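Local coordinates for probable hydrogenase nickel incorporation protein hypB (Methanocaldococcus jannaschii, PDB 2HF9) that probably supports nickel insertion during [NiFe] hydrogenase maturation as a homodimeric, metal-binding GTPase of the P-loop class, at residues S148-D153 / D178-D183; L168-K173 / V201-K206; T155-P160 / A191-P196. One frame throughout, in Å; residues are numbered along the deposited sequence.

Interaction 1 (S148-D153 / D178-D183); sequences STTEGD and DAVGAD. With GSP (5'-guanosine-diphosphate-monothiophosphate), chain H.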
loop_
_atom_site.group_PDB
_atom_site.type_symbol
_atom_site.label_atom_id
_atom_site.label_comp_id
_atom_site.label_asym_id
_atom_site.label_seq_id
_atom_site.Cartn_x
_atom_site.Cartn_y
_atom_site.Cartn_z
ATOM N N SER A 148 3.775 -2.576 -8.956
ATOM C CA SER A 148 3.577 -1.991 -10.267
ATOM C C SER A 148 4.426 -0.749 -10.476
ATOM O O SER A 148 4.831 -0.089 -9.513
ATOM C CB SER A 148 2.092 -1.715 -10.517
ATOM O OG SER A 148 1.639 -0.615 -9.759
ATOM N N THR A 149 4.693 -0.442 -11.744
ATOM C CA THR A 149 5.552 0.685 -12.110
ATOM C C THR A 149 5.058 2.012 -11.523
ATOM O O THR A 149 5.861 2.884 -11.199
ATOM C CB THR A 149 5.694 0.819 -13.646
ATOM O OG1 THR A 149 4.420 1.126 -14.223
ATOM C CG2 THR A 149 6.226 -0.485 -14.256
ATOM N N THR A 150 3.741 2.135 -11.356
ATOM C CA THR A 150 3.120 3.390 -10.925
ATOM C C THR A 150 3.347 3.741 -9.451
ATOM O O THR A 150 3.020 4.849 -9.018
ATOM C CB THR A 150 1.616 3.440 -11.268
ATOM O OG1 THR A 150 0.925 2.355 -10.629
ATOM C CG2 THR A 150 1.415 3.360 -12.770
ATOM N N GLU A 151 3.904 2.797 -8.698
ATOM C CA GLU A 151 4.295 3.023 -7.306
ATOM C C GLU A 151 5.700 3.639 -7.223
ATOM O O GLU A 151 6.136 4.071 -6.158
ATOM C CB GLU A 151 4.237 1.707 -6.524
ATOM C CG GLU A 151 2.823 1.128 -6.379
ATOM C CD GLU A 151 2.759 -0.377 -6.617
ATOM O OE1 GLU A 151 3.758 -1.083 -6.350
ATOM O OE2 GLU A 151 1.695 -0.855 -7.069
ATOM N N GLY A 152 6.398 3.679 -8.355
ATOM C CA GLY A 152 7.773 4.173 -8.406
ATOM C C GLY A 152 8.768 3.034 -8.508
ATOM O O GLY A 152 8.500 1.915 -8.048
ATOM N N ASP A 153 9.923 3.313 -9.105
ATOM C CA ASP A 153 10.923 2.270 -9.336
ATOM C C ASP A 153 11.863 1.994 -8.151
ATOM O O ASP A 153 12.816 1.227 -8.288
ATOM C CB ASP A 153 11.705 2.526 -10.637
ATOM C CG ASP A 153 12.483 3.830 -10.619
ATOM O OD1 ASP A 153 12.683 4.415 -9.533
ATOM O OD2 ASP A 153 12.899 4.264 -11.710
ATOM N N ASP A 178 6.965 4.665 -18.564
ATOM C CA ASP A 178 7.450 5.941 -19.092
ATOM C C ASP A 178 6.660 7.134 -18.558
ATOM O O ASP A 178 7.218 8.209 -18.350
ATOM C CB ASP A 178 7.440 5.933 -20.623
ATOM C CG ASP A 178 8.442 4.946 -21.215
ATOM O OD1 ASP A 178 9.268 4.383 -20.463
ATOM O OD2 ASP A 178 8.400 4.733 -22.443
ATOM N N ALA A 179 5.365 6.933 -18.323
ATOM C CA ALA A 179 4.487 8.001 -17.851
ATOM C C ALA A 179 4.729 8.391 -16.387
ATOM O O ALA A 179 4.418 9.509 -15.990
ATOM C CB ALA A 179 3.024 7.630 -18.088
ATOM N N VAL A 180 5.281 7.467 -15.599
ATOM C CA VAL A 180 5.684 7.741 -14.211
ATOM C C VAL A 180 7.190 7.957 -14.061
ATOM O O VAL A 180 7.666 8.341 -12.986
ATOM C CB VAL A 180 5.252 6.607 -13.230
ATOM C CG1 VAL A 180 3.759 6.648 -12.989
ATOM C CG2 VAL A 180 5.685 5.236 -13.741
ATOM N N GLY A 181 7.934 7.698 -15.131
ATOM C CA GLY A 181 9.390 7.820 -15.112
ATOM C C GLY A 181 10.074 6.653 -14.420
ATOM O O GLY A 181 11.184 6.798 -13.904
ATOM N N ALA A 182 9.411 5.495 -14.414
ATOM C CA ALA A 182 9.944 4.291 -13.774
ATOM C C ALA A 182 10.852 3.509 -14.716
ATOM O O ALA A 182 10.525 3.314 -15.884
ATOM C CB ALA A 182 8.812 3.406 -13.270
ATOM N N ASP A 183 11.992 3.066 -14.191
ATOM C CA ASP A 183 12.962 2.282 -14.951
ATOM C C ASP A 183 12.702 0.809 -14.662
ATOM O O ASP A 183 13.078 0.312 -13.602
ATOM C CB ASP A 183 14.389 2.679 -14.543
ATOM C CG ASP A 183 15.473 2.009 -15.396
ATOM O OD1 ASP A 183 15.212 0.972 -16.042
ATOM O OD2 ASP A 183 16.611 2.529 -15.406
HETATM P PG GSP H . 6.477 5.865 -0.901
HETATM O O3B GSP H . 5.962 6.629 -2.221
HETATM S S1G GSP H . 5.183 5.077 -0.079
HETATM O O2G GSP H . 7.526 4.851 -1.397
HETATM O O3G GSP H . 7.149 6.881 0.033
HETATM P PB GSP H . 5.396 8.137 -2.270
HETATM O O1B GSP H . 3.969 8.106 -1.889
HETATM O O2B GSP H . 6.201 9.095 -1.490
HETATM P PA GSP H . 6.584 9.192 -4.687
HETATM O O1A GSP H . 6.583 10.647 -4.432
HETATM O O2A GSP H . 7.919 8.582 -4.468
HETATM O O3A GSP H . 5.422 8.462 -3.850
HETATM O "O5'" GSP H . 6.057 8.932 -6.184
HETATM C "C5'" GSP H . 6.020 7.626 -6.726
HETATM C "C4'" GSP H . 6.120 7.721 -8.246
HETATM O "O4'" GSP H . 4.949 8.328 -8.770
HETATM C "C3'" GSP H . 7.287 8.591 -8.686
HETATM O "O3'" GSP H . 7.885 7.958 -9.793
HETATM C "C2'" GSP H . 6.653 9.900 -9.109
HETATM O "O2'" GSP H . 7.382 10.511 -10.143
HETATM C "C1'" GSP H . 5.283 9.444 -9.576
HETATM N N9 GSP H . 4.210 10.448 -9.471
HETATM C C8 GSP H . 3.761 11.108 -8.352
HETATM N N7 GSP H . 2.737 11.913 -8.722
HETATM C C5 GSP H . 2.519 11.767 -10.050
HETATM C C6 GSP H . 1.606 12.334 -10.940
HETATM O O6 GSP H . 0.780 13.157 -10.558
HETATM N N1 GSP H . 1.635 11.966 -12.272
HETATM C C2 GSP H . 2.561 11.043 -12.721
HETATM N N2 GSP H . 2.593 10.688 -13.999
HETATM N N3 GSP H . 3.461 10.485 -11.836
HETATM C C4 GSP H . 3.438 10.840 -10.525
#
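Asp153 lays its carboxylate in front of the Asp183 amide because CG is tucked between the backbone N and the carbonyl carbon (chi1 62°). Its OD2 accepts from Asp183 N at 2.9 Å through the anti lone pair, in a fairly straight bond of 158°. Asp183 itself has CG anti to the backbone N (chi1 -174°), which swings its acid away to cap the amide of Lys186 at the start of helix 184-194. Ala182 CB nestles against Asp153 CB and meets Thr149 O at 3.6 Å. Val180 splits its branches: CG2 meets Thr149 O at 3.5 Å, and CG1 rests on Thr150 CA. With an alanine here in place of Asp153, the Asp183 amide would probably lose this acceptor and the turn beyond Gly181 could drift from the 148-153 loop. Within that loop Ser148 N and OG meet OE1 and OE2 of Glu151 well out of the carboxylate plane, and Ser49 also bonds OE2. Gly181, with positive phi, ends helix 177-180 in a Schellman motif. Just before it, Ala179 O accepts from N2 of the guanine at 2.9 Å, and Val180 O takes a weak bond from the ribose O3'. That nucleotide is held mainly by the second subunit, so 148-153 and 178-183 supply this chain's share of a nucleotide site formed across the dimer of this SIMIBI GTPase.

Interaction 2 (L168-K173 / V201-K206); sequences LIVINK and VLLSLK. With GSP (5'-guanosine-diphosphate-monothiophosphate), chain E.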
loop_
_atom_site.group_PDB
_atom_site.type_symbol
_atom_site.label_atom_id
_atom_site.label_comp_id
_atom_site.label_asym_id
_atom_site.label_seq_id
_atom_site.Cartn_x
_atom_site.Cartn_y
_atom_site.Cartn_z
ATOM N N LEU A 168 7.523 -15.655 -6.685
ATOM C CA LEU A 168 7.368 -14.914 -7.924
ATOM C C LEU A 168 7.198 -13.435 -7.609
ATOM O O LEU A 168 6.376 -13.061 -6.773
ATOM C CB LEU A 168 6.159 -15.419 -8.727
ATOM C CG LEU A 168 5.735 -14.590 -9.948
ATOM C CD1 LEU A 168 6.775 -14.645 -11.064
ATOM C CD2 LEU A 168 4.358 -15.002 -10.467
ATOM N N ILE A 169 7.984 -12.604 -8.289
ATOM C CA ILE A 169 7.834 -11.160 -8.203
ATOM C C ILE A 169 7.337 -10.646 -9.555
ATOM O O ILE A 169 7.989 -10.826 -10.593
ATOM C CB ILE A 169 9.143 -10.470 -7.764
ATOM C CG1 ILE A 169 9.513 -10.915 -6.341
ATOM C CG2 ILE A 169 8.994 -8.951 -7.820
ATOM C CD1 ILE A 169 10.962 -10.682 -5.937
ATOM N N VAL A 170 6.154 -10.042 -9.529
ATOM C CA VAL A 170 5.525 -9.488 -10.722
ATOM C C VAL A 170 5.642 -7.966 -10.700
ATOM O O VAL A 170 5.165 -7.305 -9.771
ATOM C CB VAL A 170 4.034 -9.910 -10.822
ATOM C CG1 VAL A 170 3.366 -9.277 -12.036
ATOM C CG2 VAL A 170 3.919 -11.430 -10.886
ATOM N N ILE A 171 6.317 -7.428 -11.710
ATOM C CA ILE A 171 6.400 -5.992 -11.917
ATOM C C ILE A 171 5.357 -5.669 -12.979
ATOM O O ILE A 171 5.582 -5.861 -14.185
ATOM C CB ILE A 171 7.827 -5.551 -12.330
ATOM C CG1 ILE A 171 8.838 -5.952 -11.244
ATOM C CG2 ILE A 171 7.883 -4.043 -12.575
ATOM C CD1 ILE A 171 10.268 -6.132 -11.738
ATOM N N ASN A 172 4.197 -5.223 -12.504
ATOM C CA ASN A 172 3.021 -5.018 -13.337
ATOM C C ASN A 172 2.941 -3.575 -13.853
ATOM O O ASN A 172 3.713 -2.708 -13.420
ATOM C CB ASN A 172 1.751 -5.403 -12.548
ATOM C CG ASN A 172 0.501 -5.464 -13.415
ATOM O OD1 ASN A 172 -0.589 -5.068 -12.977
ATOM N ND2 ASN A 172 0.644 -5.955 -14.640
ATOM N N LYS A 173 2.011 -3.338 -14.779
ATOM C CA LYS A 173 1.767 -2.021 -15.391
ATOM C C LYS A 173 2.985 -1.491 -16.150
ATOM O O LYS A 173 3.257 -0.290 -16.127
ATOM C CB LYS A 173 1.288 -0.989 -14.351
ATOM C CG LYS A 173 0.024 -1.383 -13.592
ATOM C CD LYS A 173 -0.435 -0.269 -12.655
ATOM C CE LYS A 173 -1.408 -0.802 -11.620
ATOM N NZ LYS A 173 -1.401 0.059 -10.389
ATOM N N VAL A 201 8.964 -11.462 -13.244
ATOM C CA VAL A 201 8.227 -11.290 -14.493
ATOM C C VAL A 201 7.819 -9.829 -14.690
ATOM O O VAL A 201 7.250 -9.204 -13.794
ATOM C CB VAL A 201 6.982 -12.227 -14.546
ATOM C CG1 VAL A 201 6.108 -11.944 -15.772
ATOM C CG2 VAL A 201 7.405 -13.693 -14.521
ATOM N N LEU A 202 8.138 -9.290 -15.865
ATOM C CA LEU A 202 7.655 -7.978 -16.276
ATOM C C LEU A 202 6.311 -8.166 -16.971
ATOM O O LEU A 202 6.192 -8.947 -17.923
ATOM C CB LEU A 202 8.667 -7.277 -17.193
ATOM C CG LEU A 202 10.007 -6.894 -16.546
ATOM C CD1 LEU A 202 11.031 -6.496 -17.610
ATOM C CD2 LEU A 202 9.830 -5.770 -15.524
ATOM N N LEU A 203 5.299 -7.465 -16.478
ATOM C CA LEU A 203 3.926 -7.720 -16.901
ATOM C C LEU A 203 3.148 -6.455 -17.222
ATOM O O LEU A 203 3.302 -5.425 -16.562
ATOM C CB LEU A 203 3.181 -8.521 -15.816
ATOM C CG LEU A 203 1.713 -8.912 -16.063
ATOM C CD1 LEU A 203 1.580 -9.897 -17.213
ATOM C CD2 LEU A 203 1.063 -9.468 -14.804
ATOM N N SER A 204 2.303 -6.546 -18.245
ATOM C CA SER A 204 1.213 -5.605 -18.418
ATOM C C SER A 204 -0.072 -6.401 -18.575
ATOM O O SER A 204 -0.199 -7.197 -19.506
ATOM C CB SER A 204 1.416 -4.720 -19.645
ATOM O OG SER A 204 0.250 -3.944 -19.878
ATOM N N LEU A 205 -1.014 -6.193 -17.659
ATOM C CA LEU A 205 -2.328 -6.820 -17.764
ATOM C C LEU A 205 -3.243 -6.083 -18.742
ATOM O O LEU A 205 -4.373 -6.512 -18.983
ATOM C CB LEU A 205 -2.976 -6.949 -16.383
ATOM C CG LEU A 205 -2.319 -8.013 -15.492
ATOM C CD1 LEU A 205 -2.727 -7.845 -14.041
ATOM C CD2 LEU A 205 -2.626 -9.440 -15.997
ATOM N N LYS A 206 -2.751 -4.972 -19.292
ATOM C CA LYS A 206 -3.452 -4.241 -20.349
ATOM C C LYS A 206 -3.094 -4.817 -21.726
ATOM O O LYS A 206 -3.980 -5.197 -22.486
ATOM C CB LYS A 206 -3.131 -2.744 -20.270
ATOM C CG LYS A 206 -3.886 -1.863 -21.260
ATOM C CD LYS A 206 -3.653 -0.389 -20.926
ATOM C CE LYS A 206 -4.613 0.533 -21.662
ATOM N NZ LYS A 206 -4.500 1.926 -21.132
HETATM P PG GSP E . -6.600 -3.839 -4.276
HETATM O O3B GSP E . -6.020 -3.610 -5.760
HETATM S S1G GSP E . -5.339 -3.625 -3.121
HETATM O O2G GSP E . -7.697 -2.777 -4.081
HETATM O O3G GSP E . -7.214 -5.246 -4.188
HETATM P PB GSP E . -5.482 -4.783 -6.729
HETATM O O1B GSP E . -4.045 -4.994 -6.462
HETATM O O2B GSP E . -6.274 -6.024 -6.644
HETATM P PA GSP E . -6.679 -4.150 -9.306
HETATM O O1A GSP E . -6.695 -5.470 -9.979
HETATM O O2A GSP E . -8.016 -3.787 -8.769
HETATM O O3A GSP E . -5.539 -4.062 -8.173
HETATM O "O5'" GSP E . -6.119 -3.065 -10.344
HETATM C "C5'" GSP E . -5.951 -1.712 -9.968
HETATM C "C4'" GSP E . -6.096 -0.814 -11.193
HETATM O "O4'" GSP E . -4.982 -0.963 -12.057
HETATM C "C3'" GSP E . -7.328 -1.125 -12.026
HETATM O "O3'" GSP E . -7.831 0.120 -12.454
HETATM C "C2'" GSP E . -6.792 -1.908 -13.205
HETATM O "O2'" GSP E . -7.547 -1.702 -14.369
HETATM C "C1'" GSP E . -5.403 -1.322 -13.363
HETATM N N9 GSP E . -4.364 -2.214 -13.901
HETATM C C8 GSP E . -3.944 -3.427 -13.411
HETATM N N7 GSP E . -2.928 -3.861 -14.189
HETATM C C5 GSP E . -2.685 -2.940 -15.150
HETATM C C6 GSP E . -1.763 -2.878 -16.194
HETATM O O6 GSP E . -0.958 -3.792 -16.369
HETATM N N1 GSP E . -1.756 -1.773 -17.026
HETATM C C2 GSP E . -2.661 -0.743 -16.828
HETATM N N2 GSP E . -2.656 0.314 -17.634
HETATM N N3 GSP E . -3.572 -0.807 -15.790
HETATM C C4 GSP E . -3.576 -1.892 -14.968
#
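Val201 pairs with Val170 at the start of the contact: its N gives a nearly linear bond to Ile169 O (2.9 Å), and its O takes one from Ile171 N. Its CG2 touches Leu168 CD1 at 3.6 Å. Helix 211-224 packs over that face, Phe217 on Leu168 and Lys213 and Val214 on Val201. Leu202, on the other face of the sheet, lies side by side with Ile171, its CD2 spanning CB and CD1 of that residue. At Leu203 the strand has ended, yet its N still bonds Ile171 O at 2.8 Å, the donor tilted 30° from the carbonyl plane. Leu203 CG is anti to the backbone N (chi1 -179°), which carries CD2 across to Val170 CG1 at 3.6 Å. Ser204 makes an ST turn, OG accepting from Lys206 N, and the same hydroxyl bonds Asp175. Leu205 N then donates to O6 of the guanine at 2.7 Å, and the aliphatic part of Lys206 reaches N2 of the base. From the first strand, Lys173 runs extended along the nucleotide, CG 3.5 Å from the base C5, and its NZ crosses to Thr150 O of the second subunit. Two parallel strands of the P-loop NTPase sheet thus end in a guanine pocket: Asn172, Lys173 and Asp175 fit the NKxD motif of GTPases, and the Ser204-Lys206 loop completes the pocket round the base.

Interaction 3 (T155-P160 / A191-P196); sequences TIEKHP and AKRINP. With GSP (5'-guanosine-diphosphate-monothiophosphate), chain H.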
loop_
_atom_site.group_PDB
_atom_site.type_symbol
_atom_site.label_atom_id
_atom_site.label_comp_id
_atom_site.label_asym_id
_atom_site.label_seq_id
_atom_site.Cartn_x
_atom_site.Cartn_y
_atom_site.Cartn_z
ATOM N N THR A 155 10.365 0.997 -5.274
ATOM C CA THR A 155 9.439 0.187 -4.479
ATOM C C THR A 155 10.000 -1.172 -4.043
ATOM O O THR A 155 9.769 -1.612 -2.911
ATOM C CB THR A 155 8.101 0.019 -5.237
ATOM O OG1 THR A 155 7.527 1.316 -5.447
ATOM C CG2 THR A 155 7.116 -0.835 -4.452
ATOM N N ILE A 156 10.747 -1.827 -4.929
ATOM C CA ILE A 156 11.349 -3.118 -4.590
ATOM C C ILE A 156 12.488 -2.959 -3.572
ATOM O O ILE A 156 12.518 -3.667 -2.564
ATOM C CB ILE A 156 11.791 -3.909 -5.849
ATOM C CG1 ILE A 156 10.562 -4.234 -6.709
ATOM C CG2 ILE A 156 12.529 -5.192 -5.458
ATOM C CD1 ILE A 156 10.860 -4.591 -8.145
ATOM N N GLU A 157 13.394 -2.013 -3.803
ATOM C CA GLU A 157 14.506 -1.834 -2.862
ATOM C C GLU A 157 14.103 -1.188 -1.530
ATOM O O GLU A 157 14.816 -1.328 -0.533
ATOM C CB GLU A 157 15.739 -1.179 -3.506
ATOM C CG GLU A 157 15.552 0.173 -4.161
ATOM C CD GLU A 157 16.869 0.734 -4.694
ATOM O OE1 GLU A 157 17.945 0.273 -4.253
ATOM O OE2 GLU A 157 16.834 1.636 -5.552
ATOM N N LYS A 158 12.944 -0.523 -1.519
ATOM C CA LYS A 158 12.375 0.060 -0.301
ATOM C C LYS A 158 11.672 -0.957 0.595
ATOM O O LYS A 158 11.371 -0.657 1.752
ATOM C CB LYS A 158 11.385 1.172 -0.648
ATOM C CG LYS A 158 11.982 2.559 -0.755
ATOM C CD LYS A 158 10.944 3.526 -1.319
ATOM C CE LYS A 158 11.192 4.955 -0.880
ATOM N NZ LYS A 158 10.304 5.374 0.242
ATOM N N HIS A 159 11.386 -2.146 0.063
ATOM C CA HIS A 159 10.690 -3.178 0.837
ATOM C C HIS A 159 11.308 -4.568 0.637
ATOM O O HIS A 159 10.617 -5.491 0.197
ATOM C CB HIS A 159 9.192 -3.201 0.491
ATOM C CG HIS A 159 8.532 -1.857 0.551
ATOM N ND1 HIS A 159 7.894 -1.392 1.681
ATOM C CD2 HIS A 159 8.407 -0.882 -0.381
ATOM C CE1 HIS A 159 7.411 -0.185 1.445
ATOM N NE2 HIS A 159 7.709 0.150 0.203
ATOM N N PRO A 160 12.605 -4.730 0.981
ATOM C CA PRO A 160 13.287 -5.996 0.695
ATOM C C PRO A 160 12.751 -7.183 1.509
ATOM O O PRO A 160 12.829 -8.321 1.047
ATOM C CB PRO A 160 14.749 -5.697 1.046
ATOM C CG PRO A 160 14.680 -4.601 2.056
ATOM C CD PRO A 160 13.497 -3.768 1.661
ATOM N N ALA A 191 14.764 -6.746 -8.037
ATOM C CA ALA A 191 14.063 -7.957 -7.616
ATOM C C ALA A 191 14.971 -9.186 -7.646
ATOM O O ALA A 191 14.995 -9.965 -6.697
ATOM C CB ALA A 191 12.829 -8.182 -8.485
ATOM N N LYS A 192 15.712 -9.347 -8.741
ATOM C CA LYS A 192 16.638 -10.470 -8.902
ATOM C C LYS A 192 17.752 -10.464 -7.847
ATOM O O LYS A 192 18.135 -11.516 -7.334
ATOM C CB LYS A 192 17.263 -10.445 -10.292
ATOM C CG LYS A 192 16.358 -10.883 -11.428
ATOM C CD LYS A 192 17.102 -10.725 -12.746
ATOM C CE LYS A 192 16.303 -11.243 -13.922
ATOM N NZ LYS A 192 17.086 -11.098 -15.184
ATOM N N ARG A 193 18.260 -9.271 -7.537
ATOM C CA ARG A 193 19.370 -9.104 -6.597
ATOM C C ARG A 193 18.921 -9.341 -5.157
ATOM O O ARG A 193 19.623 -9.984 -4.383
ATOM C CB ARG A 193 19.996 -7.710 -6.742
ATOM C CG ARG A 193 21.113 -7.395 -5.738
ATOM C CD ARG A 193 21.658 -5.976 -5.905
ATOM N NE ARG A 193 20.658 -4.943 -5.626
ATOM C CZ ARG A 193 20.049 -4.210 -6.555
ATOM N NH1 ARG A 193 20.317 -4.389 -7.844
ATOM N NH2 ARG A 193 19.164 -3.296 -6.195
ATOM N N ILE A 194 17.750 -8.821 -4.808
ATOM C CA ILE A 194 17.221 -8.947 -3.449
ATOM C C ILE A 194 16.729 -10.370 -3.167
ATOM O O ILE A 194 16.905 -10.883 -2.061
ATOM C CB ILE A 194 16.142 -7.870 -3.169
ATOM C CG1 ILE A 194 16.799 -6.485 -3.132
ATOM C CG2 ILE A 194 15.410 -8.142 -1.854
ATOM C CD1 ILE A 194 15.841 -5.309 -3.279
ATOM N N ASN A 195 16.137 -11.002 -4.178
ATOM C CA ASN A 195 15.703 -12.395 -4.084
ATOM C C ASN A 195 16.157 -13.215 -5.300
ATOM O O ASN A 195 15.385 -13.411 -6.246
ATOM C CB ASN A 195 14.177 -12.486 -3.896
ATOM C CG ASN A 195 13.722 -13.879 -3.487
ATOM O OD1 ASN A 195 14.472 -14.851 -3.598
ATOM N ND2 ASN A 195 12.485 -13.982 -3.015
ATOM N N PRO A 196 17.421 -13.693 -5.277
ATOM C CA PRO A 196 18.004 -14.479 -6.367
ATOM C C PRO A 196 17.259 -15.772 -6.694
ATOM O O PRO A 196 17.408 -16.294 -7.798
ATOM C CB PRO A 196 19.413 -14.804 -5.852
ATOM C CG PRO A 196 19.711 -13.751 -4.863
ATOM C CD PRO A 196 18.393 -13.479 -4.192
HETATM P PG GSP H . 6.477 5.865 -0.901
HETATM O O3B GSP H . 5.962 6.629 -2.221
HETATM S S1G GSP H . 5.183 5.077 -0.079
HETATM O O2G GSP H . 7.526 4.851 -1.397
HETATM O O3G GSP H . 7.149 6.881 0.033
HETATM P PB GSP H . 5.396 8.137 -2.270
HETATM O O1B GSP H . 3.969 8.106 -1.889
HETATM O O2B GSP H . 6.201 9.095 -1.490
HETATM P PA GSP H . 6.584 9.192 -4.687
HETATM O O1A GSP H . 6.583 10.647 -4.432
HETATM O O2A GSP H . 7.919 8.582 -4.468
HETATM O O3A GSP H . 5.422 8.462 -3.850
HETATM O "O5'" GSP H . 6.057 8.932 -6.184
HETATM C "C5'" GSP H . 6.020 7.626 -6.726
HETATM C "C4'" GSP H . 6.120 7.721 -8.246
HETATM O "O4'" GSP H . 4.949 8.328 -8.770
HETATM C "C3'" GSP H . 7.287 8.591 -8.686
HETATM O "O3'" GSP H . 7.885 7.958 -9.793
HETATM C "C2'" GSP H . 6.653 9.900 -9.109
HETATM O "O2'" GSP H . 7.382 10.511 -10.143
HETATM C "C1'" GSP H . 5.283 9.444 -9.576
HETATM N N9 GSP H . 4.210 10.448 -9.471
HETATM C C8 GSP H . 3.761 11.108 -8.352
HETATM N N7 GSP H . 2.737 11.913 -8.722
HETATM C C5 GSP H . 2.519 11.767 -10.050
HETATM C C6 GSP H . 1.606 12.334 -10.940
HETATM O O6 GSP H . 0.780 13.157 -10.558
HETATM N N1 GSP H . 1.635 11.966 -12.272
HETATM C C2 GSP H . 2.561 11.043 -12.721
HETATM N N2 GSP H . 2.593 10.688 -13.999
HETATM N N3 GSP H . 3.461 10.485 -11.836
HETATM C C4 GSP H . 3.438 10.840 -10.525
#
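Ile194 is directed from the end of helix 184-194 toward the turn formed by Ile156 to His159, and its two branches divide the work. With CG1 anti to the carbonyl carbon (chi1 -68°) and the chain extended beyond it, CD1 lands on Glu157 CA at 3.7 Å and Ile156 O at 3.8 Å; CG2, turned roughly at right angles to that, meets Pro160 CB at 3.9 Å. Ile156 answers from the turn: its CG2 presses on Ala191 N at 3.7 Å, while CD1 extends to the Ala191 methyl. At the margin of this apolar patch Glu157 OE1 and Arg193 NH2 stay 4.2 Å apart, too far for a salt bridge, and each has a nearer mate, Lys186 for Glu157 and Asp190 for Arg193. The turn is type I, closed by His159 N to Ile156 O at 3.2 Å, and His159 occupies the N-cap of helix 160-163. Lys158 leaves from the far side of the turn, salt-bridged to Asp74 of the second subunit and weakly bonded to O2G of the gamma-thiophosphate at 3.3 Å. The contact therefore fastens the loop after strand 142-148 to a helix flanking the sheet of the P-loop fold, and presents a lysine to the partner's nucleotide.

In the fold
Interaction 2 is the buried one, pairing edge strand 199-202 with strand 168-172 by backbone bonds and aliphatic packing; interactions 1 and 3 are partly buried, both joining the loop after strand 142-148 to a helix, 177-180 or 184-194. Interaction 1 depends on one carboxylate-to-amide bond and small side chains, interaction 3 on isoleucines with charges at its margin. Thr149 ties interaction 1 to interaction 2 through its N and OG1, meeting Asn172 O and Lys173 O, whereas Ile156 and Ala191 pack on Ile171 and Ile169 to join interactions 2 and 3. Interaction 2 cradles this subunit's own guanine; the other two reach that of the second subunit's nucleotide, one at base and ribose, the other at the gamma-thiophosphate.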